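PDB 2UVF: exopolygalacturonase from Yersinia enterocolitica, which probably hydrolyses pectin-derived polygalacturonate from the chain end, as an exo-acting family 28 glycoside hydrolase, and is captured here with digalacturonic acid bound. Local coordinates for residues S243-I248 against G267-N272; Q328-L333 against P352-I357. One frame throughout, in Å; residues are numbered along the deposited sequence.

Contact 1: residues S243-I248 against G267-N272; sequences SLINAI and GVIDGN
Leu244 and Ile269 lie alongside each other, pointing opposite ways, and the touching is done by one branch of each: Leu244 CD2 lies 3.6 Å from Ile269 CG2. The leucine chi1 of -170° sends CG toward the second segment, and CD2 ends 3.6 Å from Asp270 O, where strand 268-270 finishes, and close to Gly271 CA. Ile245 meets the same isoleucine differently, lying athwart it. Its terminal CD1 is 3.8 Å from Ile269 CD1 and nearly as close to Ile269 CG2, so the CG2 methyl of Ile269 is met by both Leu244 and Ile245. No hydrogen bond joins the two segments; all five touching residues are buried. Strands 245-247 and 268-270 are not paired with each other: the first has parallel neighbours in 194-202 and 334-339, the second in 215-219 and 348-350. This pattern fits one coil of the right-handed parallel beta-helix of family 28 hydrolases, with the aliphatic side chains meeting across its interior. Leu217 of strand 215-219 and Met334 of strand 334-339 extend the apolar packing into the coils next to it. Each segment is braced locally as well. Asn246 OD1 accepts from Ser243 N at 3.0 Å, in the carbonyl plane and on a lone pair, while its ND2 donates to Ser243 O from above that carbonyl plane and also bonds Leu201 O on the neighbouring coil. The CB of Asp270 leaves the backbone away from the first segment; OD1 accepts from Asn272 N at 3.2 Å in an Asx turn, with the side chain about 4 Å from a bound nickel ion.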
ATOM      1  N   SER A 243      14.400 -11.399  -1.748  1.00 31.67           N
ATOM      2  CA  SER A 243      13.331 -11.467  -0.757  1.00 31.11           C
ATOM      3  C   SER A 243      12.940 -12.919  -0.533  1.00 31.49           C
ATOM      4  O   SER A 243      13.455 -13.818  -1.204  1.00 31.11           O
ATOM      5  CB  SER A 243      12.117 -10.671  -1.250  1.00 30.64           C
ATOM      6  OG  SER A 243      12.459  -9.313  -1.505  1.00 30.48           O
ATOM      7  N   LEU A 244      12.011 -13.146   0.394  1.00 31.89           N
ATOM      8  CA  LEU A 244      11.459 -14.466   0.616  1.00 32.57           C
ATOM      9  C   LEU A 244      10.746 -14.971  -0.646  1.00 33.03           C
ATOM     10  O   LEU A 244      10.885 -16.133  -1.026  1.00 33.29           O
ATOM     11  CB  LEU A 244      10.506 -14.445   1.821  1.00 32.61           C
ATOM     12  CG  LEU A 244       9.982 -15.768   2.384  1.00 33.70           C
ATOM     13  CD1 LEU A 244      11.151 -16.679   2.819  1.00 34.01           C
ATOM     14  CD2 LEU A 244       8.999 -15.536   3.541  1.00 32.06           C
ATOM     15  N   ILE A 245       9.980 -14.089  -1.285  1.00 33.13           N
ATOM     16  CA  ILE A 245       9.299 -14.425  -2.532  1.00 34.09           C
ATOM     17  C   ILE A 245       9.696 -13.417  -3.579  1.00 34.02           C
ATOM     18  O   ILE A 245       9.669 -12.204  -3.340  1.00 34.40           O
ATOM     19  CB  ILE A 245       7.750 -14.483  -2.386  1.00 34.23           C
ATOM     20  CG1 ILE A 245       7.344 -15.562  -1.382  1.00 33.75           C
ATOM     21  CG2 ILE A 245       7.071 -14.716  -3.752  1.00 35.25           C
ATOM     22  CD1 ILE A 245       6.103 -15.241  -0.615  1.00 35.55           C
ATOM     23  N   ASN A 246      10.087 -13.931  -4.738  1.00 33.92           N
ATOM     24  CA  ASN A 246      10.609 -13.093  -5.806  1.00 33.94           C
ATOM     25  C   ASN A 246       9.941 -13.357  -7.139  1.00 33.92           C
ATOM     26  O   ASN A 246       9.553 -14.471  -7.427  1.00 33.44           O
ATOM     27  CB  ASN A 246      12.103 -13.351  -5.992  1.00 33.82           C
ATOM     28  CG  ASN A 246      12.887 -13.152  -4.744  1.00 32.50           C
ATOM     29  OD1 ASN A 246      13.290 -12.043  -4.439  1.00 33.74           O
ATOM     30  ND2 ASN A 246      13.141 -14.234  -4.021  1.00 29.32           N
ATOM     31  N   ALA A 247       9.831 -12.314  -7.950  1.00 34.99           N
ATOM     32  CA  ALA A 247       9.696 -12.476  -9.393  1.00 36.33           C
ATOM     33  C   ALA A 247      10.706 -11.520 -10.027  1.00 37.14           C
ATOM     34  O   ALA A 247      10.369 -10.397 -10.396  1.00 37.35           O
ATOM     35  CB  ALA A 247       8.269 -12.191  -9.853  1.00 36.01           C
ATOM     36  N   ILE A 248      11.961 -11.974 -10.115  1.00 38.68           N
ATOM     37  CA  ILE A 248      13.089 -11.132 -10.554  1.00 39.20           C
ATOM     38  C   ILE A 248      13.889 -11.810 -11.666  1.00 41.14           C
ATOM     39  O   ILE A 248      14.441 -12.891 -11.471  1.00 41.45           O
ATOM     40  CB  ILE A 248      14.060 -10.764  -9.369  1.00 39.07           C
ATOM     41  CG1 ILE A 248      13.292 -10.157  -8.190  1.00 37.05           C
ATOM     42  CG2 ILE A 248      15.189  -9.811  -9.849  1.00 38.25           C
ATOM     43  CD1 ILE A 248      14.102  -9.923  -6.928  1.00 37.79           C
ATOM     44  N   GLY A 267      -3.520 -17.821   4.116  1.00 34.64           N
ATOM     45  CA  GLY A 267      -2.316 -18.189   4.865  1.00 34.40           C
ATOM     46  C   GLY A 267      -1.408 -17.001   5.177  1.00 35.01           C
ATOM     47  O   GLY A 267      -1.673 -15.864   4.742  1.00 34.69           O
ATOM     48  N   VAL A 268      -0.329 -17.282   5.914  1.00 34.44           N
ATOM     49  CA  VAL A 268       0.603 -16.277   6.423  1.00 33.58           C
ATOM     50  C   VAL A 268       1.958 -16.374   5.704  1.00 33.91           C
ATOM     51  O   VAL A 268       2.440 -17.477   5.393  1.00 34.04           O
ATOM     52  CB  VAL A 268       0.783 -16.448   7.959  1.00 33.27           C
ATOM     53  CG1 VAL A 268       1.927 -15.580   8.526  1.00 33.87           C
ATOM     54  CG2 VAL A 268      -0.541 -16.179   8.692  1.00 32.74           C
ATOM     55  N   ILE A 269       2.545 -15.214   5.408  1.00 33.47           N
ATOM     56  CA  ILE A 269       3.944 -15.130   4.982  1.00 32.88           C
ATOM     57  C   ILE A 269       4.717 -14.398   6.063  1.00 32.43           C
ATOM     58  O   ILE A 269       4.479 -13.206   6.319  1.00 32.01           O
ATOM     59  CB  ILE A 269       4.142 -14.404   3.629  1.00 32.56           C
ATOM     60  CG1 ILE A 269       3.172 -14.948   2.563  1.00 32.01           C
ATOM     61  CG2 ILE A 269       5.602 -14.556   3.189  1.00 33.48           C
ATOM     62  CD1 ILE A 269       3.049 -14.107   1.288  1.00 32.51           C
ATOM     63  N   ASP A 270       5.643 -15.127   6.683  1.00 31.60           N
ATOM     64  CA  ASP A 270       6.391 -14.651   7.822  1.00 31.34           C
ATOM     65  C   ASP A 270       7.880 -14.533   7.458  1.00 31.43           C
ATOM     66  O   ASP A 270       8.507 -15.513   7.106  1.00 31.18           O
ATOM     67  CB  ASP A 270       6.166 -15.573   9.024  1.00 31.15           C
ATOM     68  CG  ASP A 270       6.738 -15.012  10.292  1.00 31.70           C
ATOM     69  OD1 ASP A 270       7.626 -14.146  10.226  1.00 32.96           O
ATOM     70  OD2 ASP A 270       6.319 -15.440  11.371  1.00 34.61           O
ATOM     71  N   GLY A 271       8.421 -13.317   7.526  1.00 31.47           N
ATOM     72  CA  GLY A 271       9.773 -13.046   7.030  1.00 31.66           C
ATOM     73  C   GLY A 271      10.930 -13.425   7.940  1.00 31.07           C
ATOM     74  O   GLY A 271      12.073 -13.497   7.481  1.00 30.91           O
ATOM     75  N   ASN A 272      10.616 -13.630   9.220  1.00 31.06           N
ATOM     76  CA  ASN A 272      11.513 -14.166  10.243  1.00 31.80           C
ATOM     77  C   ASN A 272      12.619 -13.170  10.588  1.00 31.97           C
ATOM     78  O   ASN A 272      13.744 -13.562  10.971  1.00 32.42           O
ATOM     79  CB  ASN A 272      12.081 -15.545   9.817  1.00 31.99           C
ATOM     80  CG  ASN A 272      12.495 -16.420  11.000  1.00 34.13           C
ATOM     81  OD1 ASN A 272      12.321 -16.046  12.175  1.00 36.70           O
ATOM     82  ND2 ASN A 272      13.043 -17.598  10.694  1.00 33.08           N
TER

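Contact 2: residues Q328-L333 against P352-I357; sequences QRRSSL and PAFHGI. With ADA (alpha-D-galactopyranuronic acid), chain C; ADA (alpha-D-galactopyranuronic acid), chain B.
Phe354 presents ring atom CD1 to the guanidinium of Arg330, 3.4 Å above its plane and over its centre, with the two planes 69° apart. The arginine NH2 in turn lies at the edge of the phenyl ring, and Tyr326 makes a cation-pi contact with the guanidinium. Along the guanidinium rim NH1 donates to Ala353 O at 2.9 Å, in the carbonyl plane but 28° out of the guanidinium plane. That group has further holds outside the segments, NH2 on Asn379 OD1, NE on Tyr326 O and NH1 on Asn378 O, which would fix its rotation beneath the phenyl edge. One face of the Phe354 ring takes His355 CE1 toward its rim, 3.5 Å above the plane, and the imidazole face likewise has Phe354 CE2 over it. The imidazole edge is turned to the digalacturonic acid: NE2 donates to carboxylate oxygen O6A of the chain C sugar at 2.7 Å, nearly straight (174°). On the same edge CE1 is 3.2 Å from O3 of the chain B sugar. ND1 is held by Asn379 O, so bonds from both ring nitrogens set the imidazole in the glycan pocket, to which Phe354 also belongs. Ser332 OG accepts from His355 N at 3.2 Å, a bond to the backbone that probably helps place the sugar-binding histidine. Leu333 N donates to His355 O at 2.8 Å and only weakly to Gly356 O, while a water bridges Ser331 O and Ala353 N. The two loops run into the parallel beta-helix strands 334-339 and 357-360, with helix 307-317 packed against Arg330 and Ala353, and strand 348-350 against Leu333.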
ATOM      1  N   GLN A 328      20.870  -1.883   3.184  1.00 28.87           N
ATOM      2  CA  GLN A 328      20.796  -2.546   1.878  1.00 27.75           C
ATOM      3  C   GLN A 328      20.698  -4.072   1.896  1.00 27.30           C
ATOM      4  O   GLN A 328      20.204  -4.674   0.952  1.00 26.18           O
ATOM      5  CB  GLN A 328      21.978  -2.107   0.973  1.00 27.72           C
ATOM      6  CG  GLN A 328      22.185  -0.600   0.822  1.00 27.86           C
ATOM      7  CD  GLN A 328      20.955   0.139   0.275  1.00 24.60           C
ATOM      8  OE1 GLN A 328      20.736   1.288   0.591  1.00 27.61           O
ATOM      9  NE2 GLN A 328      20.171  -0.521  -0.537  1.00 26.11           N
ATOM     10  N   ARG A 329      21.154  -4.693   2.969  1.00 28.13           N
ATOM     11  CA  ARG A 329      21.402  -6.131   2.942  1.00 28.96           C
ATOM     12  C   ARG A 329      20.410  -7.016   3.718  1.00 29.06           C
ATOM     13  O   ARG A 329      20.594  -8.229   3.792  1.00 29.92           O
ATOM     14  CB  ARG A 329      22.859  -6.428   3.349  1.00 29.35           C
ATOM     15  CG  ARG A 329      23.938  -5.660   2.548  1.00 29.49           C
ATOM     16  CD  ARG A 329      24.102  -6.207   1.154  1.00 33.05           C
ATOM     17  NE  ARG A 329      24.246  -7.658   1.208  1.00 35.96           N
ATOM     18  CZ  ARG A 329      23.937  -8.482   0.216  1.00 40.28           C
ATOM     19  NH1 ARG A 329      23.455  -8.006  -0.936  1.00 40.29           N
ATOM     20  NH2 ARG A 329      24.110  -9.794   0.379  1.00 43.23           N
ATOM     21  N   ARG A 330      19.345  -6.431   4.264  1.00 29.19           N
ATOM     22  CA  ARG A 330      18.245  -7.242   4.851  1.00 28.75           C
ATOM     23  C   ARG A 330      17.254  -7.612   3.755  1.00 29.04           C
ATOM     24  O   ARG A 330      16.925  -6.772   2.927  1.00 29.03           O
ATOM     25  CB  ARG A 330      17.516  -6.460   5.939  1.00 28.91           C
ATOM     26  CG  ARG A 330      18.407  -5.948   7.033  1.00 27.28           C
ATOM     27  CD  ARG A 330      17.624  -5.177   8.066  1.00 25.99           C
ATOM     28  NE  ARG A 330      17.528  -3.751   7.765  1.00 28.43           N
ATOM     29  CZ  ARG A 330      16.448  -3.006   8.001  1.00 28.83           C
ATOM     30  NH1 ARG A 330      15.337  -3.560   8.503  1.00 29.86           N
ATOM     31  NH2 ARG A 330      16.465  -1.718   7.715  1.00 27.99           N
ATOM     32  N   SER A 331      16.800  -8.863   3.740  1.00 29.00           N
ATOM     33  CA  SER A 331      15.797  -9.321   2.775  1.00 29.35           C
ATOM     34  C   SER A 331      14.388  -8.760   3.042  1.00 29.60           C
ATOM     35  O   SER A 331      13.836  -8.917   4.134  1.00 28.82           O
ATOM     36  CB  SER A 331      15.716 -10.855   2.770  1.00 29.85           C
ATOM     37  OG  SER A 331      16.719 -11.463   1.947  1.00 29.09           O
ATOM     38  N   SER A 332      13.821  -8.107   2.031  1.00 29.29           N
ATOM     39  CA  SER A 332      12.404  -7.746   2.025  1.00 29.65           C
ATOM     40  C   SER A 332      11.547  -9.000   1.950  1.00 30.00           C
ATOM     41  O   SER A 332      12.051 -10.103   1.672  1.00 29.87           O
ATOM     42  CB  SER A 332      12.087  -6.838   0.839  1.00 29.31           C
ATOM     43  OG  SER A 332      12.613  -5.562   1.081  1.00 29.28           O
ATOM     44  N   LEU A 333      10.258  -8.851   2.195  1.00 29.69           N
ATOM     45  CA  LEU A 333       9.387 -10.016   2.191  1.00 29.75           C
ATOM     46  C   LEU A 333       9.060 -10.504   0.772  1.00 29.78           C
ATOM     47  O   LEU A 333       9.072 -11.701   0.497  1.00 29.77           O
ATOM     48  CB  LEU A 333       8.113  -9.731   3.003  1.00 29.73           C
ATOM     49  CG  LEU A 333       7.298 -10.982   3.336  1.00 31.18           C
ATOM     50  CD1 LEU A 333       7.154 -11.181   4.851  1.00 30.50           C
ATOM     51  CD2 LEU A 333       5.961 -10.953   2.607  1.00 30.31           C
ATOM     52  N   PRO A 352       8.777  -8.749   8.413  1.00 27.70           N
ATOM     53  CA  PRO A 352       9.727  -8.731   7.313  1.00 27.69           C
ATOM     54  C   PRO A 352      11.094  -8.348   7.859  1.00 28.24           C
ATOM     55  O   PRO A 352      11.171  -7.575   8.817  1.00 29.20           O
ATOM     56  CB  PRO A 352       9.179  -7.621   6.412  1.00 27.33           C
ATOM     57  CG  PRO A 352       8.600  -6.624   7.383  1.00 25.82           C
ATOM     58  CD  PRO A 352       7.979  -7.502   8.462  1.00 27.36           C
ATOM     59  N   ALA A 353      12.166  -8.877   7.276  1.00 28.56           N
ATOM     60  CA  ALA A 353      13.514  -8.452   7.663  1.00 28.35           C
ATOM     61  C   ALA A 353      13.826  -7.019   7.204  1.00 27.83           C
ATOM     62  O   ALA A 353      14.566  -6.307   7.860  1.00 28.69           O
ATOM     63  CB  ALA A 353      14.575  -9.459   7.156  1.00 28.79           C
ATOM     64  N   PHE A 354      13.225  -6.584   6.103  1.00 27.67           N
ATOM     65  CA  PHE A 354      13.402  -5.219   5.592  1.00 27.15           C
ATOM     66  C   PHE A 354      11.990  -4.691   5.240  1.00 27.81           C
ATOM     67  O   PHE A 354      11.192  -4.416   6.171  1.00 28.52           O
ATOM     68  CB  PHE A 354      14.404  -5.245   4.434  1.00 26.85           C
ATOM     69  CG  PHE A 354      14.847  -3.885   3.915  1.00 25.92           C
ATOM     70  CD1 PHE A 354      15.077  -2.818   4.756  1.00 23.13           C
ATOM     71  CD2 PHE A 354      15.057  -3.706   2.554  1.00 25.78           C
ATOM     72  CE1 PHE A 354      15.509  -1.573   4.252  1.00 24.95           C
ATOM     73  CE2 PHE A 354      15.483  -2.459   2.039  1.00 26.03           C
ATOM     74  CZ  PHE A 354      15.706  -1.396   2.891  1.00 26.13           C
ATOM     75  N   HIS A 355      11.648  -4.628   3.951  1.00 27.61           N
ATOM     76  CA  HIS A 355      10.344  -4.127   3.490  1.00 28.16           C
ATOM     77  C   HIS A 355       9.334  -5.265   3.425  1.00 28.47           C
ATOM     78  O   HIS A 355       9.707  -6.431   3.479  1.00 28.03           O
ATOM     79  CB  HIS A 355      10.413  -3.496   2.075  1.00 27.85           C
ATOM     80  CG  HIS A 355      11.369  -2.345   1.926  1.00 26.35           C
ATOM     81  ND1 HIS A 355      11.519  -1.352   2.872  1.00 27.02           N
ATOM     82  CD2 HIS A 355      12.170  -1.994   0.895  1.00 23.99           C
ATOM     83  CE1 HIS A 355      12.392  -0.459   2.446  1.00 25.43           C
ATOM     84  NE2 HIS A 355      12.794  -0.820   1.243  1.00 25.05           N
ATOM     85  N   GLY A 356       8.054  -4.913   3.269  1.00 29.33           N
ATOM     86  CA  GLY A 356       6.964  -5.891   3.124  1.00 29.82           C
ATOM     87  C   GLY A 356       6.856  -6.315   1.675  1.00 30.64           C
ATOM     88  O   GLY A 356       7.720  -7.042   1.165  1.00 30.72           O
ATOM     89  N   ILE A 357       5.823  -5.816   0.993  1.00 30.87           N
ATOM     90  CA  ILE A 357       5.585  -6.138  -0.424  1.00 30.58           C
ATOM     91  C   ILE A 357       6.106  -5.058  -1.387  1.00 30.73           C
ATOM     92  O   ILE A 357       5.732  -3.891  -1.285  1.00 30.42           O
ATOM     93  CB  ILE A 357       4.084  -6.477  -0.670  1.00 30.34           C
ATOM     94  CG1 ILE A 357       3.731  -7.764   0.082  1.00 29.56           C
ATOM     95  CG2 ILE A 357       3.779  -6.627  -2.187  1.00 29.17           C
ATOM     96  CD1 ILE A 357       2.299  -8.023   0.246  1.00 31.72           C
TER
HETATM   97  C1  ADA C   2      12.539   4.817   0.139  1.00 48.63           C
HETATM   98  C2  ADA C   2      11.345   4.606  -0.816  1.00 49.10           C
HETATM   99  C3  ADA C   2      10.895   3.139  -0.682  1.00 48.76           C
HETATM  100  C4  ADA C   2      12.073   2.180  -1.040  1.00 47.80           C
HETATM  101  C5  ADA C   2      13.277   2.470  -0.116  1.00 46.90           C
HETATM  102  C6  ADA C   2      14.580   1.648  -0.318  1.00 46.04           C
HETATM  103  O2  ADA C   2      10.276   5.529  -0.532  1.00 46.13           O
HETATM  104  O3  ADA C   2       9.742   2.887  -1.481  1.00 50.89           O
HETATM  105  O4  ADA C   2      12.455   2.308  -2.413  1.00 46.13           O
HETATM  106  O5  ADA C   2      13.632   3.886  -0.150  1.00 47.28           O
HETATM  107  O6B ADA C   2      15.644   2.302  -0.373  1.00 45.16           O
HETATM  108  O6A ADA C   2      14.508   0.397  -0.398  1.00 43.57           O
HETATM  109  C1  ADA B   1      10.929   4.840   4.733  1.00 47.05           C
HETATM  110  C2  ADA B   1      11.326   3.606   3.896  1.00 45.97           C
HETATM  111  C3  ADA B   1      12.838   3.737   3.601  1.00 47.22           C
HETATM  112  C4  ADA B   1      12.966   4.856   2.554  1.00 49.04           C
HETATM  113  C5  ADA B   1      12.473   6.145   3.238  1.00 49.86           C
HETATM  114  C6  ADA B   1      12.487   7.337   2.254  1.00 51.33           C
HETATM  115  O1  ADA B   1      11.723   5.000   5.944  1.00 47.38           O
HETATM  116  O2  ADA B   1      10.988   2.386   4.515  1.00 40.15           O
HETATM  117  O3  ADA B   1      13.462   2.489   3.210  1.00 46.12           O
HETATM  118  O4  ADA B   1      12.042   4.567   1.476  1.00 49.77           O
HETATM  119  O5  ADA B   1      11.117   5.982   3.842  1.00 49.61           O
HETATM  120  O6B ADA B   1      11.488   7.495   1.505  1.00 51.73           O
HETATM  121  O6A ADA B   1      13.494   8.091   2.257  1.00 52.09           O
HETATM  122  O   HOH W   1      11.978 -10.605   5.110  1.00 29.39           O

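How the contacts relate
From the N terminus, contact 1 comes first: 243-248 and 267-272 close a loop of 18 residues that contains strand 258-264. The chain then passes through helices 301-304, 307-317 and 322-328 before contact 2 closes a second loop, also of 18 residues, around strands 334-339, 342-345 and 348-350. The two are in series, neither nested nor crossed, yet their centres are 9 Å apart. Strands 245-247 and 334-339 run parallel on successive coils, with a probable hydrogen bond from Ile245 N to Leu333 O. Leu333 CD1 also packs against Gly271 N, linking the interior of one coil to the loop pair in which 352-357 supplies Phe354 and His355 to the sugar site.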